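Local atomic coordinates of tyrosyl-tRNA synthetase (Archaeoglobus fulgidus, PDB entry 2CYB), a protein that catalyses the two-step attachment of tyrosine to its tRNA, first activating the amino acid with ATP and then transferring it to the acceptor end of tRNA(Tyr). Residues Met51-Leu56 with Lys95-Leu100; Asn221-Arg226 with Met310-Ala315. All blocks are in the same frame, centred on the assembly; numbering follows the deposited sequence.

Contact 1: residues Met51-Leu56 with Lys95-Leu100; sequences MTVQKL and KVFIAL
V53 of helix 47-61 faces F97 of helix 83-99, and their CA atoms, 7.6 Å apart, are the nearest such pair across the contact. Residues 51-56 are helical throughout, while 95-100 lies near the end of helix 83-99, with L100 N bonded to V96 O at 2.8 Å. The contact is apolar and small, about 125 Å² counting both sides, and V53 carries the whole of the first segment's share. Its CA-CB bond points toward the other helix, and its two methyls divide the work. CG2 comes obliquely onto the CD1-CE1 side of the F97 ring, 3.5 Å from CE1 and equally near CD1. CG1, anti to the backbone N (chi1 163°), turns instead to L100 and comes within 4.4 Å of its CB, a looser touch. On the other side, F97 has CG anti to its own carbonyl carbon (chi1 -72°), which carries the ring across to V53 even though its CA-CB bond does not aim there. The same ring meets that of Y39, with planes about 30° apart, and the Y39 hydroxyl is hydrogen-bonded to T52 OG1, so Y39 links the two helices from strand 34-39. L102, in the loop after helix 83-99, also touches V53 and L56. All three residues that touch are buried. The F97 side chain lies about 9 Å from the bound tyrosine, outside the set of residues that line its pocket. Two helices packed beside the parallel strands of the nucleotide-binding core, the first carrying the end of the HIGH motif, are characteristic of the Rossmann-fold catalytic domain of class I aminoacyl-tRNA synthetases.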
# COMPACT_ATOMS: atom_id res chain seq x y z
N MET A 51 -17.78 -24.18 3.09
CA MET A 51 -16.83 -24.82 3.99
C MET A 51 -16.67 -23.95 5.24
O MET A 51 -16.81 -24.43 6.38
CB MET A 51 -15.47 -24.94 3.29
CG MET A 51 -14.34 -25.46 4.16
SD MET A 51 -14.57 -27.18 4.60
CE MET A 51 -14.92 -27.84 3.05
N THR A 52 -16.39 -22.67 5.04
CA THR A 52 -16.20 -21.74 6.14
C THR A 52 -17.53 -21.29 6.73
O THR A 52 -17.61 -20.94 7.90
CB THR A 52 -15.36 -20.50 5.71
OG1 THR A 52 -15.92 -19.91 4.53
CG2 THR A 52 -13.91 -20.90 5.45
N VAL A 53 -18.58 -21.30 5.91
CA VAL A 53 -19.89 -20.92 6.41
C VAL A 53 -20.34 -21.95 7.45
O VAL A 53 -20.84 -21.59 8.52
CB VAL A 53 -20.93 -20.84 5.28
CG1 VAL A 53 -22.34 -20.85 5.85
CG2 VAL A 53 -20.70 -19.57 4.46
N GLN A 54 -20.14 -23.22 7.13
CA GLN A 54 -20.52 -24.30 8.05
C GLN A 54 -19.76 -24.17 9.36
O GLN A 54 -20.32 -24.41 10.43
CB GLN A 54 -20.25 -25.67 7.41
CG GLN A 54 -20.53 -26.87 8.34
CD GLN A 54 -21.99 -26.98 8.75
OE1 GLN A 54 -22.31 -27.09 9.94
NE2 GLN A 54 -22.88 -26.97 7.77
N LYS A 55 -18.49 -23.77 9.29
CA LYS A 55 -17.70 -23.62 10.50
C LYS A 55 -18.26 -22.47 11.34
O LYS A 55 -18.27 -22.54 12.57
CB LYS A 55 -16.23 -23.38 10.16
CG LYS A 55 -15.32 -23.24 11.37
CD LYS A 55 -15.59 -24.32 12.43
CE LYS A 55 -15.38 -25.74 11.89
NZ LYS A 55 -15.78 -26.78 12.89
N LEU A 56 -18.74 -21.41 10.69
CA LEU A 56 -19.32 -20.29 11.43
C LEU A 56 -20.59 -20.75 12.14
O LEU A 56 -20.87 -20.32 13.26
CB LEU A 56 -19.63 -19.11 10.50
CG LEU A 56 -18.43 -18.26 10.06
CD1 LEU A 56 -18.91 -17.12 9.17
CD2 LEU A 56 -17.70 -17.70 11.28
N LYS A 95 -27.39 -12.07 0.92
CA LYS A 95 -28.63 -12.83 0.78
C LYS A 95 -28.36 -14.33 0.81
O LYS A 95 -29.06 -15.09 1.48
CB LYS A 95 -29.33 -12.48 -0.54
CG LYS A 95 -29.80 -11.04 -0.62
CD LYS A 95 -30.53 -10.80 -1.93
CE LYS A 95 -31.10 -9.39 -1.99
NZ LYS A 95 -31.88 -9.17 -3.25
N VAL A 96 -27.33 -14.76 0.08
CA VAL A 96 -26.99 -16.17 0.03
C VAL A 96 -26.55 -16.70 1.39
O VAL A 96 -27.04 -17.73 1.84
CB VAL A 96 -25.87 -16.44 -1.00
CG1 VAL A 96 -25.49 -17.92 -1.00
CG2 VAL A 96 -26.32 -16.01 -2.38
N PHE A 97 -25.63 -15.99 2.04
CA PHE A 97 -25.15 -16.43 3.34
C PHE A 97 -26.31 -16.58 4.33
O PHE A 97 -26.31 -17.50 5.15
CB PHE A 97 -24.11 -15.45 3.89
CG PHE A 97 -22.78 -15.51 3.18
CD1 PHE A 97 -22.14 -16.73 2.98
CD2 PHE A 97 -22.17 -14.35 2.71
CE1 PHE A 97 -20.90 -16.80 2.33
CE2 PHE A 97 -20.93 -14.41 2.05
CZ PHE A 97 -20.30 -15.64 1.87
N ILE A 98 -27.29 -15.69 4.24
CA ILE A 98 -28.46 -15.77 5.11
C ILE A 98 -29.22 -17.03 4.74
O ILE A 98 -29.55 -17.86 5.60
CB ILE A 98 -29.38 -14.55 4.91
CG1 ILE A 98 -28.67 -13.27 5.36
CG2 ILE A 98 -30.68 -14.74 5.71
CD1 ILE A 98 -29.45 -12.01 5.12
N ALA A 99 -29.49 -17.18 3.44
CA ALA A 99 -30.21 -18.33 2.92
C ALA A 99 -29.53 -19.66 3.25
O ALA A 99 -30.20 -20.69 3.33
CB ALA A 99 -30.38 -18.19 1.41
N LEU A 100 -28.22 -19.64 3.44
CA LEU A 100 -27.48 -20.86 3.77
C LEU A 100 -27.56 -21.19 5.25
O LEU A 100 -27.09 -22.25 5.69
CB LEU A 100 -26.01 -20.73 3.36
CG LEU A 100 -25.70 -20.74 1.86
CD1 LEU A 100 -24.20 -20.52 1.67
CD2 LEU A 100 -26.13 -22.07 1.25

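Contact 2: residues Asn221-Arg226 with Met310-Ala315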
# COMPACT_ATOMS: atom_id res chain seq x y z
N ASN A 221 -14.54 -26.78 -12.13
CA ASN A 221 -14.55 -28.05 -11.42
C ASN A 221 -15.04 -27.88 -9.98
O ASN A 221 -14.40 -28.35 -9.04
CB ASN A 221 -13.14 -28.65 -11.44
CG ASN A 221 -12.10 -27.70 -10.89
OD1 ASN A 221 -12.29 -26.49 -10.87
ND2 ASN A 221 -10.97 -28.26 -10.44
N TYR A 222 -16.18 -27.22 -9.83
CA TYR A 222 -16.78 -26.99 -8.52
C TYR A 222 -18.29 -26.82 -8.67
O TYR A 222 -18.80 -26.61 -9.77
CB TYR A 222 -16.17 -25.73 -7.89
CG TYR A 222 -16.44 -24.46 -8.67
CD1 TYR A 222 -17.69 -23.84 -8.61
CD2 TYR A 222 -15.46 -23.89 -9.48
CE1 TYR A 222 -17.96 -22.68 -9.34
CE2 TYR A 222 -15.72 -22.73 -10.21
CZ TYR A 222 -16.97 -22.13 -10.13
OH TYR A 222 -17.23 -20.99 -10.86
N ILE A 223 -19.00 -26.91 -7.55
CA ILE A 223 -20.46 -26.76 -7.53
C ILE A 223 -20.87 -25.43 -6.92
O ILE A 223 -20.44 -25.08 -5.82
CB ILE A 223 -21.11 -27.91 -6.73
CG1 ILE A 223 -20.88 -29.24 -7.45
CG2 ILE A 223 -22.60 -27.63 -6.54
CD1 ILE A 223 -21.37 -30.45 -6.70
N SER A 224 -21.71 -24.68 -7.62
CA SER A 224 -22.18 -23.39 -7.15
C SER A 224 -23.57 -23.51 -6.56
O SER A 224 -24.33 -24.41 -6.94
CB SER A 224 -22.20 -22.38 -8.30
OG SER A 224 -20.96 -22.39 -8.99
N VAL A 225 -23.92 -22.61 -5.65
CA VAL A 225 -25.23 -22.64 -5.01
C VAL A 225 -26.34 -22.36 -6.00
O VAL A 225 -27.52 -22.49 -5.69
CB VAL A 225 -25.35 -21.59 -3.88
CG1 VAL A 225 -24.30 -21.86 -2.81
CG2 VAL A 225 -25.20 -20.19 -4.46
N ARG A 226 -25.96 -21.96 -7.21
CA ARG A 226 -26.92 -21.63 -8.25
C ARG A 226 -27.09 -22.77 -9.25
O ARG A 226 -27.97 -22.72 -10.11
CB ARG A 226 -26.48 -20.36 -8.96
CG ARG A 226 -27.59 -19.55 -9.60
CD ARG A 226 -27.04 -18.29 -10.25
NE ARG A 226 -28.08 -17.49 -10.88
CZ ARG A 226 -29.06 -16.88 -10.22
NH1 ARG A 226 -29.14 -16.99 -8.90
NH2 ARG A 226 -29.96 -16.17 -10.88
N MET A 310 -30.83 -31.22 -1.92
CA MET A 310 -31.80 -30.86 -0.89
C MET A 310 -31.30 -29.59 -0.21
O MET A 310 -32.07 -28.67 0.08
CB MET A 310 -31.95 -31.98 0.14
CG MET A 310 -32.64 -33.23 -0.40
SD MET A 310 -33.07 -34.40 0.92
CE MET A 310 -31.52 -35.23 1.12
N LEU A 311 -30.00 -29.56 0.03
CA LEU A 311 -29.34 -28.44 0.68
C LEU A 311 -29.52 -27.14 -0.12
O LEU A 311 -29.94 -26.12 0.41
CB LEU A 311 -27.85 -28.78 0.84
CG LEU A 311 -27.03 -28.16 1.97
CD1 LEU A 311 -25.73 -28.92 2.13
CD2 LEU A 311 -26.76 -26.70 1.68
N LEU A 312 -29.19 -27.20 -1.41
CA LEU A 312 -29.30 -26.04 -2.29
C LEU A 312 -30.74 -25.65 -2.58
O LEU A 312 -31.06 -24.46 -2.65
CB LEU A 312 -28.57 -26.31 -3.61
CG LEU A 312 -27.04 -26.27 -3.57
CD1 LEU A 312 -26.50 -27.21 -2.52
CD2 LEU A 312 -26.50 -26.64 -4.94
N GLU A 313 -31.61 -26.64 -2.75
CA GLU A 313 -33.02 -26.37 -3.01
C GLU A 313 -33.58 -25.56 -1.85
O GLU A 313 -34.26 -24.56 -2.05
CB GLU A 313 -33.80 -27.67 -3.18
CG GLU A 313 -33.81 -28.20 -4.60
CD GLU A 313 -34.56 -27.28 -5.55
OE1 GLU A 313 -35.78 -27.10 -5.36
OE2 GLU A 313 -33.93 -26.74 -6.48
N ASP A 314 -33.29 -26.01 -0.64
CA ASP A 314 -33.76 -25.32 0.55
C ASP A 314 -33.16 -23.91 0.59
O ASP A 314 -33.83 -22.94 0.96
CB ASP A 314 -33.34 -26.09 1.80
CG ASP A 314 -33.76 -25.40 3.08
OD1 ASP A 314 -34.98 -25.23 3.30
OD2 ASP A 314 -32.86 -25.02 3.87
N ALA A 315 -31.90 -23.79 0.19
CA ALA A 315 -31.22 -22.50 0.18
C ALA A 315 -31.95 -21.54 -0.75
O ALA A 315 -32.24 -20.40 -0.38
CB ALA A 315 -29.76 -22.67 -0.27
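L312 of helix 297-319 reaches the non-helical segment 221-226 with one methyl, CD2. Its CA-CB bond points toward that segment, and with CG anti to the carbonyl carbon (chi1 -75°) the branch extends to the backbone between S224 and V225. The apolar side-chain touch is loose, CD2 lying 4.3 Å from I223 CG2. Against the backbone, CD2 is 4.2 Å from V225 CA and nearest to S224 O, at 3.7 Å, a van der Waals touch against a carbonyl oxygen. The CA atoms of V225 and L312 are 6.0 Å apart, the nearest such pair, and about 129 Å² is buried in all. Polar bonds tie the loop to the HIGH region: S224 OG, whose CB points away from the helix, bonds to E44 OE1, while Y222 OH takes E44 OE2, so one carboxylate grips both hydroxyls. Backbone bonds join I223 to L47 and V225 to I45. The loop follows the KMSKS region, and N221 OD1 accepts from S216 N within it. I223 and L312 also touch helix 229-237, while V225 packs on M50 of helix 47-61 and against helix 83-99.

In the fold
Contact 1 and contact 2 follow one another along the chain, the first complete before the second opens, yet their centres lie about 12 Å apart. They meet directly along the end of helix 83-99: A99 CB is 3.4 Å from A315 O, L100 CD2 is 4.0 Å from A315 CB, and V96 CG1 is 4.1 Å from V225 CG2. Helix 47-61 borders both contacts. Together they join the helices beside the parallel sheet of the Rossmann-fold core to the segment after the KMSKS region and to the C-terminal helix 297-319, bringing distant parts of the sequence together near the tyrosine pocket and the probable ATP site.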